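2-dehydro-3-deoxy-d-gluconate/2-dehydro-3-deoxy-phosphogluconate aldolase (Picrophilus torridus, PDB 4UXD) is an aldolase of the dihydrodipicolinate synthetase family, folded as a parallel beta/alpha barrel and present as four chains in the assembly. Local coordinates at residues Pro93-Val98 against Ala120-Pro125; Asp148-Ile153 against Ser177-Lys182. All blocks are in the same frame, centred on the assembly; numbering follows the deposited sequence.

Contact 1: Pro93-Val98 against Ala120-Pro125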
ATOM      1  N   PRO A  93     -24.897  -0.197 -30.310  1.00 33.91           N
ATOM      2  CA  PRO A  93     -25.180  -1.041 -29.147  1.00 33.78           C
ATOM      3  C   PRO A  93     -24.568  -0.446 -27.862  1.00 34.68           C
ATOM      4  O   PRO A  93     -23.426   0.025 -27.854  1.00 28.59           O
ATOM      5  CB  PRO A  93     -24.538  -2.378 -29.523  1.00 35.16           C
ATOM      6  CG  PRO A  93     -23.480  -2.037 -30.516  1.00 29.29           C
ATOM      7  CD  PRO A  93     -24.020  -0.863 -31.288  1.00 25.02           C
ATOM      8  N   ILE A  94     -25.344  -0.469 -26.786  1.00 39.44           N
ATOM      9  CA  ILE A  94     -24.997   0.213 -25.545  1.00 29.23           C
ATOM     10  C   ILE A  94     -24.685  -0.795 -24.451  1.00 30.41           C
ATOM     11  O   ILE A  94     -25.363  -1.824 -24.328  1.00 29.18           O
ATOM     12  CB  ILE A  94     -26.153   1.158 -25.084  1.00 25.01           C
ATOM     13  CG1 ILE A  94     -26.329   2.290 -26.089  1.00 23.58           C
ATOM     14  CG2 ILE A  94     -25.876   1.759 -23.704  1.00 26.71           C
ATOM     15  CD1 ILE A  94     -27.554   3.128 -25.883  1.00 22.83           C
ATOM     16  N   MET A  95     -23.630  -0.502 -23.691  1.00 32.27           N
ATOM     17  CA  MET A  95     -23.349  -1.171 -22.420  1.00 24.24           C
ATOM     18  C   MET A  95     -23.595  -0.177 -21.301  1.00 23.06           C
ATOM     19  O   MET A  95     -22.836   0.769 -21.143  1.00 26.37           O
ATOM     20  CB  MET A  95     -21.906  -1.655 -22.339  1.00 27.14           C
ATOM     21  CG  MET A  95     -21.394  -2.391 -23.542  1.00 34.44           C
ATOM     22  SD  MET A  95     -19.647  -2.774 -23.304  1.00 30.16           S
ATOM     23  CE  MET A  95     -19.369  -3.956 -24.627  1.00 38.06           C
ATOM     24  N   ALA A  96     -24.643  -0.376 -20.522  1.00 25.04           N
ATOM     25  CA  ALA A  96     -24.993   0.597 -19.493  1.00 25.65           C
ATOM     26  C   ALA A  96     -24.195   0.371 -18.213  1.00 26.25           C
ATOM     27  O   ALA A  96     -24.192  -0.726 -17.652  1.00 19.30           O
ATOM     28  CB  ALA A  96     -26.484   0.539 -19.198  1.00 25.06           C
ATOM     29  N   GLY A  97     -23.523   1.413 -17.747  1.00 22.22           N
ATOM     30  CA  GLY A  97     -22.926   1.359 -16.436  1.00 23.29           C
ATOM     31  C   GLY A  97     -24.056   1.341 -15.442  1.00 14.39           C
ATOM     32  O   GLY A  97     -24.777   2.313 -15.342  1.00 16.74           O
ATOM     33  N   VAL A  98     -24.221   0.236 -14.723  1.00 16.85           N
ATOM     34  CA  VAL A  98     -25.285   0.111 -13.723  1.00 15.52           C
ATOM     35  C   VAL A  98     -24.694   0.029 -12.301  1.00 25.75           C
ATOM     36  O   VAL A  98     -25.316  -0.504 -11.365  1.00 16.61           O
ATOM     37  CB  VAL A  98     -26.174  -1.125 -14.033  1.00 15.95           C
ATOM     38  CG1 VAL A  98     -26.894  -0.923 -15.370  1.00 19.16           C
ATOM     39  CG2 VAL A  98     -25.360  -2.413 -14.081  1.00 14.50           C
ATOM     40  N   ALA A 120     -26.524  -4.369 -23.052  1.00 30.70           N
ATOM     41  CA  ALA A 120     -25.677  -4.954 -22.012  1.00 36.15           C
ATOM     42  C   ALA A 120     -25.567  -4.059 -20.796  1.00 30.57           C
ATOM     43  O   ALA A 120     -25.702  -2.837 -20.894  1.00 31.15           O
ATOM     44  CB  ALA A 120     -24.285  -5.253 -22.566  1.00 26.62           C
ATOM     45  N   ALA A 121     -25.343  -4.685 -19.648  1.00 22.09           N
ATOM     46  CA  ALA A 121     -25.046  -3.969 -18.423  1.00 22.69           C
ATOM     47  C   ALA A 121     -23.565  -4.135 -18.151  1.00 28.01           C
ATOM     48  O   ALA A 121     -22.947  -5.084 -18.646  1.00 23.57           O
ATOM     49  CB  ALA A 121     -25.865  -4.481 -17.269  1.00 15.52           C
ATOM     50  N   VAL A 122     -23.011  -3.184 -17.399  1.00 22.60           N
ATOM     51  CA  VAL A 122     -21.651  -3.251 -16.896  1.00 16.28           C
ATOM     52  C   VAL A 122     -21.630  -2.940 -15.411  1.00 19.81           C
ATOM     53  O   VAL A 122     -22.049  -1.860 -14.988  1.00 19.07           O
ATOM     54  CB  VAL A 122     -20.720  -2.262 -17.593  1.00 23.43           C
ATOM     55  CG1 VAL A 122     -19.252  -2.532 -17.179  1.00 16.90           C
ATOM     56  CG2 VAL A 122     -20.903  -2.323 -19.090  1.00 25.96           C
ATOM     57  N   LEU A 123     -21.089  -3.869 -14.632  1.00 23.90           N
ATOM     58  CA  LEU A 123     -21.115  -3.773 -13.180  1.00 22.79           C
ATOM     59  C   LEU A 123     -19.745  -4.075 -12.558  1.00 20.70           C
ATOM     60  O   LEU A 123     -19.161  -5.124 -12.820  1.00 19.23           O
ATOM     61  CB  LEU A 123     -22.166  -4.733 -12.623  1.00 22.39           C
ATOM     62  CG  LEU A 123     -22.287  -4.775 -11.102  1.00 23.75           C
ATOM     63  CD1 LEU A 123     -22.706  -3.417 -10.588  1.00 20.36           C
ATOM     64  CD2 LEU A 123     -23.279  -5.848 -10.660  1.00 23.94           C
ATOM     65  N   MET A 124     -19.248  -3.147 -11.737  1.00 21.00           N
ATOM     66  CA  MET A 124     -18.029  -3.366 -10.956  1.00 22.51           C
ATOM     67  C   MET A 124     -18.402  -3.711  -9.517  1.00 17.90           C
ATOM     68  O   MET A 124     -19.547  -3.544  -9.103  1.00 15.21           O
ATOM     69  CB  MET A 124     -17.097  -2.137 -10.984  1.00 24.67           C
ATOM     70  CG  MET A 124     -17.510  -0.975 -10.087  1.00 14.83           C
ATOM     71  SD  MET A 124     -19.059  -0.283 -10.650  1.00 20.50           S
ATOM     72  CE  MET A 124     -18.513   0.544 -12.122  1.00 18.63           C
ATOM     73  N   PRO A 125     -17.440  -4.214  -8.748  1.00 15.77           N
ATOM     74  CA  PRO A 125     -17.887  -4.574  -7.403  1.00 20.07           C
ATOM     75  C   PRO A 125     -18.270  -3.370  -6.535  1.00 20.95           C
ATOM     76  O   PRO A 125     -17.848  -2.250  -6.810  1.00 16.51           O
ATOM     77  CB  PRO A 125     -16.681  -5.315  -6.831  1.00 21.84           C
ATOM     78  CG  PRO A 125     -16.028  -5.943  -8.050  1.00 25.42           C
ATOM     79  CD  PRO A 125     -16.201  -4.912  -9.139  1.00 19.41           C
TER
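Ala-120 O is gripped from two positions on the neighbouring strand: Ala-96 N donates to it at 2.7 Å, with an N-H...O angle of 163°, and Met-95 CA adds a CA-H...O contact at 3.3 Å. This is parallel beta pairing between two consecutive strands of the beta/alpha barrel, 95-97 and 120-123, joined by helix 103-115 in a beta-alpha-beta crossover. The evidence for the register is the ladder itself. Ala-96 returns the bond through its own carbonyl, since Val-122 N reaches Ala-96 O at 2.7 Å, so Ala-96 bonds to the residues before and after its partner Ala-121. The row begins with Ala-120 N on Ile-94 O and ends with Val-98 N on Val-122 O. The two short strands diverge by 35°, in keeping with the twist of barrel strands.

On the face carrying Met-95, Ala-120 and Val-122, the tightest apolar approach is Met-95 CB to Val-122 CG2 at 3.5 Å. That branch of Val-122 lies beside its backbone N, with CG1 placed anti to the N instead (chi1 -171°), and this turns CG2 toward the methionine. Met-95 then runs on in an extended chain, away from the strand pair and against Leu-152. Gly-97, paired with Val-122, places no side chain on this face.

The other face belongs to Ala-96 and Ala-121, whose methyls meet the surrounding helices: Leu-83 of helix 76-88 lies on Ala-96, and Met-110 of helix 103-115 on Ala-121. Val-98 joins this layer, also packing on Met-110. Its CG2 does the touching across the pair, 3.8 Å from Ala-121 CB and 4.2 Å from Leu-123 CB.

Contact 2: Asp148-Ile153 against Ser177-Lys182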
ATOM      1  N   ASP A 148     -31.743 -11.199 -16.487  1.00 49.66           N
ATOM      2  CA  ASP A 148     -31.316 -12.092 -17.545  1.00 46.58           C
ATOM      3  C   ASP A 148     -30.327 -11.419 -18.505  1.00 55.05           C
ATOM      4  O   ASP A 148     -29.543 -12.102 -19.177  1.00 49.97           O
ATOM      5  CB  ASP A 148     -32.540 -12.597 -18.316  1.00 35.99           C
ATOM      6  CG  ASP A 148     -32.463 -14.081 -18.607  1.00 57.85           C
ATOM      7  OD1 ASP A 148     -31.749 -14.471 -19.559  1.00 71.14           O
ATOM      8  OD2 ASP A 148     -33.108 -14.862 -17.873  1.00 67.11           O
ATOM      9  N   MET A 149     -30.347 -10.087 -18.553  1.00 42.82           N
ATOM     10  CA  MET A 149     -29.639  -9.362 -19.607  1.00 36.08           C
ATOM     11  C   MET A 149     -28.129  -9.581 -19.601  1.00 34.03           C
ATOM     12  O   MET A 149     -27.536 -10.040 -18.622  1.00 32.67           O
ATOM     13  CB  MET A 149     -29.937  -7.863 -19.522  1.00 34.05           C
ATOM     14  CG  MET A 149     -29.263  -7.115 -18.408  1.00 24.72           C
ATOM     15  SD  MET A 149     -29.753  -5.374 -18.353  1.00 33.11           S
ATOM     16  CE  MET A 149     -29.160  -4.834 -19.961  1.00 30.08           C
ATOM     17  N   ASP A 150     -27.525  -9.253 -20.732  1.00 30.50           N
ATOM     18  CA  ASP A 150     -26.097  -9.396 -20.914  1.00 36.76           C
ATOM     19  C   ASP A 150     -25.346  -8.489 -19.951  1.00 36.77           C
ATOM     20  O   ASP A 150     -25.650  -7.302 -19.849  1.00 31.76           O
ATOM     21  CB  ASP A 150     -25.715  -9.068 -22.355  1.00 38.02           C
ATOM     22  CG  ASP A 150     -26.063 -10.180 -23.309  1.00 36.90           C
ATOM     23  OD1 ASP A 150     -26.855 -11.053 -22.915  1.00 33.45           O
ATOM     24  OD2 ASP A 150     -25.547 -10.179 -24.445  1.00 36.43           O
ATOM     25  N   LEU A 151     -24.373  -9.053 -19.242  1.00 33.70           N
ATOM     26  CA  LEU A 151     -23.599  -8.276 -18.289  1.00 30.87           C
ATOM     27  C   LEU A 151     -22.113  -8.554 -18.422  1.00 27.07           C
ATOM     28  O   LEU A 151     -21.690  -9.704 -18.522  1.00 25.15           O
ATOM     29  CB  LEU A 151     -24.068  -8.566 -16.858  1.00 31.27           C
ATOM     30  CG  LEU A 151     -23.399  -7.725 -15.768  1.00 21.38           C
ATOM     31  CD1 LEU A 151     -24.380  -7.364 -14.696  1.00 17.70           C
ATOM     32  CD2 LEU A 151     -22.234  -8.492 -15.160  1.00 29.11           C
ATOM     33  N   LEU A 152     -21.337  -7.476 -18.438  1.00 33.55           N
ATOM     34  CA  LEU A 152     -19.882  -7.550 -18.381  1.00 27.95           C
ATOM     35  C   LEU A 152     -19.425  -7.116 -17.005  1.00 27.16           C
ATOM     36  O   LEU A 152     -19.736  -6.011 -16.534  1.00 23.57           O
ATOM     37  CB  LEU A 152     -19.242  -6.689 -19.473  1.00 23.47           C
ATOM     38  CG  LEU A 152     -19.440  -7.291 -20.872  1.00 28.97           C
ATOM     39  CD1 LEU A 152     -20.471  -6.500 -21.663  1.00 39.15           C
ATOM     40  CD2 LEU A 152     -18.141  -7.364 -21.638  1.00 29.95           C
ATOM     41  N   ILE A 153     -18.702  -8.010 -16.348  1.00 25.30           N
ATOM     42  CA  ILE A 153     -18.074  -7.688 -15.083  1.00 20.36           C
ATOM     43  C   ILE A 153     -16.937  -6.706 -15.338  1.00 22.84           C
ATOM     44  O   ILE A 153     -16.252  -6.766 -16.370  1.00 16.89           O
ATOM     45  CB  ILE A 153     -17.572  -8.948 -14.387  1.00 14.56           C
ATOM     46  CG1 ILE A 153     -18.780  -9.829 -14.064  1.00 17.04           C
ATOM     47  CG2 ILE A 153     -16.739  -8.594 -13.165  1.00 22.96           C
ATOM     48  CD1 ILE A 153     -18.699 -10.597 -12.777  1.00 30.95           C
ATOM     49  N   SER A 177     -25.644 -15.389 -18.456  1.00 31.61           N
ATOM     50  CA  SER A 177     -25.846 -13.962 -18.714  1.00 35.25           C
ATOM     51  C   SER A 177     -24.548 -13.150 -18.675  1.00 33.78           C
ATOM     52  O   SER A 177     -24.477 -12.060 -19.258  1.00 31.08           O
ATOM     53  CB  SER A 177     -26.822 -13.390 -17.696  1.00 35.98           C
ATOM     54  OG  SER A 177     -26.410 -13.736 -16.385  1.00 40.28           O
ATOM     55  N   VAL A 178     -23.539 -13.664 -17.970  1.00 26.65           N
ATOM     56  CA  VAL A 178     -22.246 -13.011 -17.929  1.00 31.66           C
ATOM     57  C   VAL A 178     -21.534 -13.268 -19.257  1.00 31.40           C
ATOM     58  O   VAL A 178     -21.147 -14.389 -19.567  1.00 34.17           O
ATOM     59  CB  VAL A 178     -21.368 -13.500 -16.742  1.00 39.74           C
ATOM     60  CG1 VAL A 178     -19.994 -12.819 -16.774  1.00 28.75           C
ATOM     61  CG2 VAL A 178     -22.059 -13.243 -15.401  1.00 23.42           C
ATOM     62  N   LYS A 179     -21.346 -12.193 -20.013  1.00 34.89           N
ATOM     63  CA  LYS A 179     -20.822 -12.250 -21.367  1.00 35.25           C
ATOM     64  C   LYS A 179     -19.381 -11.758 -21.508  1.00 33.52           C
ATOM     65  O   LYS A 179     -18.846 -11.755 -22.608  1.00 35.24           O
ATOM     66  CB  LYS A 179     -21.736 -11.436 -22.293  1.00 32.10           C
ATOM     67  CG  LYS A 179     -23.112 -12.080 -22.521  1.00 39.46           C
ATOM     68  CD  LYS A 179     -22.973 -13.523 -23.019  1.00 40.38           C
ATOM     69  CE  LYS A 179     -24.293 -14.122 -23.443  1.00 33.15           C
ATOM     70  NZ  LYS A 179     -25.175 -14.283 -22.280  1.00 38.48           N
ATOM     71  N   GLY A 180     -18.749 -11.352 -20.409  1.00 31.44           N
ATOM     72  CA  GLY A 180     -17.369 -10.901 -20.466  1.00 25.71           C
ATOM     73  C   GLY A 180     -16.862 -10.228 -19.203  1.00 30.62           C
ATOM     74  O   GLY A 180     -17.540 -10.178 -18.169  1.00 27.26           O
ATOM     75  N   VAL A 181     -15.644  -9.702 -19.301  1.00 30.71           N
ATOM     76  CA  VAL A 181     -14.991  -9.016 -18.191  1.00 17.97           C
ATOM     77  C   VAL A 181     -14.111  -7.888 -18.726  1.00 15.47           C
ATOM     78  O   VAL A 181     -13.494  -8.019 -19.773  1.00 18.32           O
ATOM     79  CB  VAL A 181     -14.175  -9.982 -17.353  1.00 21.03           C
ATOM     80  CG1 VAL A 181     -12.935 -10.470 -18.126  1.00 31.17           C
ATOM     81  CG2 VAL A 181     -13.804  -9.354 -16.016  1.00 21.72           C
ATOM     82  N   LYS A 182     -14.140  -6.748 -18.044  1.00 22.97           N
ATOM     83  CA  LYS A 182     -13.344  -5.579 -18.412  1.00 20.37           C
ATOM     84  C   LYS A 182     -12.396  -5.311 -17.282  1.00 17.63           C
ATOM     85  O   LYS A 182     -12.832  -5.268 -16.134  1.00 15.89           O
ATOM     86  CB  LYS A 182     -14.202  -4.330 -18.635  1.00 23.16           C
ATOM     87  CG  LYS A 182     -15.123  -4.374 -19.813  1.00 35.16           C
ATOM     88  CD  LYS A 182     -16.090  -3.207 -19.749  1.00 38.19           C
ATOM     89  CE  LYS A 182     -16.941  -3.110 -20.996  1.00 39.40           C
ATOM     90  NZ  LYS A 182     -17.950  -2.021 -20.870  1.00 50.51           N
TER
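The Asp-150 carboxylate has the Lys-179 aliphatic chain over one face: Lys-179 CG stands almost directly above Asp-150 CG, at 3.6 Å. Lys-179 bends at chi2 (-54°) and again at chi4, which brings NZ back over the same face, but only to a long salt bridge of 3.7 Å with Asp-150 OD1. Stronger polar partners lie nearby: Ser-176 O for Lys-179 NZ, and Tyr-25 OH for Asp-150 OD2. A second flat group, the peptide linking Gly-180 to Val-181, is covered on one face by Leu-152 CD2, 4.0 Å from Gly-180 C; with no side chain on Gly-180, the methyl can settle there.

Both pairs bridge the two strands of a parallel beta-alpha-beta unit of the barrel, 150-155 and 178-183, connected through helix 165-174. Its ladder changes step. Leu-151 bonds to Ser-177 O and Lys-179 N, around Val-178, whereas Ile-153 bonds to Gly-180 O and Lys-182 N, around Val-181. The second strand thus spends one extra residue, a beta bulge at Lys-179 and Gly-180. Beyond it, Ile-153 O takes Lys-182 N at 2.7 Å. Val-181 CA adds a CA-H...O contact to Ile-153 O at 3.2 Å, while Ile-153 CB meets Val-181 CG2 at 4.1 Å.

How the contacts relate
From the N terminus, contact 1 comes first: the chain leaves strand 95-97, passes through helix 103-115 and closes the loop on returning as strand 120-123. Helix 133-144 then leads to strand 150-155, where contact 2 opens; it closes after helix 165-174, at strand 178-183. The two loops follow in series and neither nest nor cross. Their inner strands are neighbours, joined by probable hydrogen bonds from Ala-121 N to Asp-150 O (2.6 Å) and from Leu-152 N to Ala-121 O (2.9 Å). With this middle seam, the two contacts make four successive barrel strands continuous; side chains of the outer two also meet, with Met-95 SD packing 3.1 Å from Lys-182 NZ.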